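Local coordinates for cortical-lytic enzyme (Bacillus cereus, PDB 4S3J), which hydrolyses spore cortex peptidoglycan as an N-acetylglucosaminidase during germination, probably acting on partially degraded material and recognising muramic acid delta-lactam residues, at residues His267-Ile275 against Tyr308-Lys317. Numbering follows the deposited sequence.
Sequences HDYKAQGQI and YAKSQMPPQK
CG of Tyr308 lies opposite the backbone N (chi1 169°), beside the carbonyl carbon, and the ring carries CE2 over one face of the Tyr269 ring, 3.5 Å from Tyr269 CD2. The two ring planes meet at 50°, neither stacked nor perpendicular, while Ala309 CB borders the Tyr269 ring at its edge. Beyond CG the Lys317 chain is extended, which delivers NZ to Gly273 O at 2.7 Å; the same ammonium also bonds to Val276 O, and so joins segment 308-317 to the chain at 273-276. Met313 CB packs 3.9 Å from Gly273 CA, where glycine presents no side chain, and the terminal CE of Met313 tucks in 3.6 Å from Tyr269 O. Gln312 is bent at chi2, and its NE2 bonds to Ser311 OG, which steadies the amide; OE1 accepts a hydrogen bond from a water that in turn accepts one from Lys270 N. A second water donates to both Lys270 O and Gln312 O. Tyr269 OH bonds to Val252 O, fastening the short helix to the chain beyond strand 246-251. The pair illustrates how neighbouring helices pack around the outside of a family 18 TIM barrel.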
# COMPACT_ATOMS: atom_id res chain seq x y z
N HIS A 267 -17.07 -11.66 -6.44
CA HIS A 267 -16.63 -10.26 -6.37
C HIS A 267 -17.02 -9.55 -7.67
O HIS A 267 -16.27 -9.50 -8.64
CB HIS A 267 -15.13 -10.15 -6.11
CG HIS A 267 -14.76 -10.35 -4.68
ND1 HIS A 267 -13.50 -10.05 -4.18
CD2 HIS A 267 -15.46 -10.81 -3.63
CE1 HIS A 267 -13.46 -10.32 -2.90
NE2 HIS A 267 -14.64 -10.79 -2.53
N ASP A 268 -18.23 -9.00 -7.65
CA ASP A 268 -18.86 -8.41 -8.82
C ASP A 268 -18.47 -6.94 -8.92
O ASP A 268 -19.06 -6.08 -8.26
CB ASP A 268 -20.38 -8.59 -8.70
CG ASP A 268 -21.14 -8.24 -9.98
OD1 ASP A 268 -20.68 -7.40 -10.78
OD2 ASP A 268 -22.24 -8.84 -10.16
N TYR A 269 -17.44 -6.65 -9.72
CA TYR A 269 -16.90 -5.31 -9.82
C TYR A 269 -17.97 -4.28 -10.17
O TYR A 269 -18.13 -3.27 -9.49
CB TYR A 269 -15.78 -5.26 -10.87
CG TYR A 269 -14.35 -5.54 -10.38
CD1 TYR A 269 -14.05 -6.66 -9.60
CD2 TYR A 269 -13.30 -4.72 -10.76
CE1 TYR A 269 -12.75 -6.91 -9.18
CE2 TYR A 269 -12.01 -4.96 -10.35
CZ TYR A 269 -11.73 -6.05 -9.58
OH TYR A 269 -10.43 -6.29 -9.19
N LYS A 270 -18.76 -4.57 -11.21
CA LYS A 270 -19.75 -3.63 -11.71
C LYS A 270 -20.84 -3.37 -10.67
O LYS A 270 -21.18 -2.23 -10.39
CB LYS A 270 -20.41 -4.17 -12.98
CG LYS A 270 -21.28 -3.18 -13.74
CD LYS A 270 -21.88 -3.85 -14.97
CE LYS A 270 -20.87 -4.09 -16.07
NZ LYS A 270 -21.48 -4.82 -17.22
N ALA A 271 -21.37 -4.44 -10.09
CA ALA A 271 -22.43 -4.28 -9.10
C ALA A 271 -21.96 -3.57 -7.85
O ALA A 271 -22.64 -2.68 -7.35
CB ALA A 271 -23.02 -5.65 -8.74
N GLN A 272 -20.81 -3.97 -7.31
CA GLN A 272 -20.33 -3.33 -6.09
C GLN A 272 -20.01 -1.87 -6.34
O GLN A 272 -20.33 -1.01 -5.52
CB GLN A 272 -19.10 -4.08 -5.53
CG GLN A 272 -19.43 -5.49 -5.02
CD GLN A 272 -18.38 -6.06 -4.07
OE1 GLN A 272 -17.59 -5.32 -3.49
NE2 GLN A 272 -18.36 -7.39 -3.94
N GLY A 273 -19.44 -1.57 -7.50
CA GLY A 273 -19.08 -0.20 -7.84
C GLY A 273 -20.26 0.75 -7.87
O GLY A 273 -20.13 1.96 -7.67
N GLN A 274 -21.43 0.19 -8.15
CA GLN A 274 -22.66 0.96 -8.18
C GLN A 274 -23.22 1.22 -6.77
O GLN A 274 -24.00 2.14 -6.57
CB GLN A 274 -23.68 0.22 -9.06
CG GLN A 274 -24.84 1.07 -9.51
CD GLN A 274 -25.66 0.40 -10.59
OE1 GLN A 274 -25.17 -0.45 -11.33
NE2 GLN A 274 -26.93 0.79 -10.70
N ILE A 275 -22.86 0.36 -5.82
CA ILE A 275 -23.39 0.43 -4.47
C ILE A 275 -22.49 1.16 -3.48
O ILE A 275 -22.95 1.99 -2.71
CB ILE A 275 -23.66 -0.99 -3.92
CG1 ILE A 275 -24.62 -1.75 -4.84
CG2 ILE A 275 -24.23 -0.92 -2.51
CD1 ILE A 275 -24.65 -3.24 -4.62
N TYR A 308 -8.86 -2.34 -15.88
CA TYR A 308 -10.06 -3.15 -15.89
C TYR A 308 -11.06 -2.57 -14.89
O TYR A 308 -12.23 -2.41 -15.20
CB TYR A 308 -9.79 -4.61 -15.56
CG TYR A 308 -11.09 -5.35 -15.33
CD1 TYR A 308 -11.94 -5.62 -16.39
CD2 TYR A 308 -11.49 -5.70 -14.07
CE1 TYR A 308 -13.15 -6.27 -16.18
CE2 TYR A 308 -12.69 -6.35 -13.83
CZ TYR A 308 -13.52 -6.62 -14.90
OH TYR A 308 -14.72 -7.26 -14.68
N ALA A 309 -10.58 -2.22 -13.69
CA ALA A 309 -11.47 -1.67 -12.67
C ALA A 309 -12.20 -0.40 -13.16
O ALA A 309 -13.40 -0.25 -12.94
CB ALA A 309 -10.70 -1.38 -11.40
N LYS A 310 -11.47 0.50 -13.82
CA LYS A 310 -12.04 1.73 -14.36
C LYS A 310 -13.11 1.46 -15.40
O LYS A 310 -13.99 2.28 -15.61
CB LYS A 310 -10.92 2.59 -14.97
CG LYS A 310 -10.11 3.27 -13.91
CD LYS A 310 -8.97 4.09 -14.51
CE LYS A 310 -9.41 5.06 -15.57
NZ LYS A 310 -8.24 5.84 -16.07
N SER A 311 -13.01 0.33 -16.10
CA SER A 311 -14.03 -0.02 -17.08
C SER A 311 -15.33 -0.45 -16.43
O SER A 311 -16.37 -0.46 -17.08
CB SER A 311 -13.52 -1.12 -18.02
OG SER A 311 -13.60 -2.41 -17.45
N GLN A 312 -15.28 -0.78 -15.14
CA GLN A 312 -16.42 -1.33 -14.42
C GLN A 312 -17.05 -0.36 -13.43
O GLN A 312 -18.17 -0.59 -12.97
CB GLN A 312 -16.02 -2.60 -13.64
CG GLN A 312 -15.43 -3.71 -14.48
CD GLN A 312 -16.38 -4.23 -15.55
OE1 GLN A 312 -17.42 -4.82 -15.24
NE2 GLN A 312 -16.04 -3.98 -16.80
N MET A 313 -16.31 0.67 -13.03
CA MET A 313 -16.75 1.60 -11.99
C MET A 313 -16.01 2.93 -12.09
O MET A 313 -14.96 3.02 -12.74
CB MET A 313 -16.54 0.99 -10.60
CG MET A 313 -15.07 1.04 -10.17
SD MET A 313 -14.78 0.14 -8.62
CE MET A 313 -14.96 -1.56 -9.16
N PRO A 314 -16.56 3.98 -11.45
CA PRO A 314 -15.90 5.30 -11.48
C PRO A 314 -14.50 5.28 -10.86
O PRO A 314 -14.29 4.66 -9.82
CB PRO A 314 -16.84 6.19 -10.65
CG PRO A 314 -18.14 5.47 -10.61
CD PRO A 314 -17.83 4.00 -10.71
N PRO A 315 -13.54 5.97 -11.49
CA PRO A 315 -12.16 5.90 -11.00
C PRO A 315 -11.96 6.38 -9.56
O PRO A 315 -11.10 5.83 -8.86
CB PRO A 315 -11.39 6.83 -11.96
CG PRO A 315 -12.23 6.94 -13.16
CD PRO A 315 -13.65 6.78 -12.72
N GLN A 316 -12.74 7.36 -9.12
CA GLN A 316 -12.59 7.93 -7.78
C GLN A 316 -12.91 6.91 -6.68
O GLN A 316 -12.50 7.09 -5.53
CB GLN A 316 -13.50 9.15 -7.59
CG GLN A 316 -14.97 8.88 -7.82
CD GLN A 316 -15.41 9.14 -9.26
OE1 GLN A 316 -14.71 8.79 -10.21
NE2 GLN A 316 -16.58 9.74 -9.41
N LYS A 317 -13.66 5.87 -7.02
CA LYS A 317 -14.00 4.85 -6.04
C LYS A 317 -12.88 3.83 -5.82
O LYS A 317 -12.98 2.99 -4.93
CB LYS A 317 -15.26 4.11 -6.45
CG LYS A 317 -16.49 4.96 -6.42
CD LYS A 317 -17.75 4.10 -6.43
CE LYS A 317 -19.02 4.98 -6.37
NZ LYS A 317 -20.27 4.19 -6.21
O HOH W 1 -16.12 -8.42 -12.09
O HOH W 2 -20.09 0.07 -11.22
O HOH W 3 -18.00 -6.87 -13.20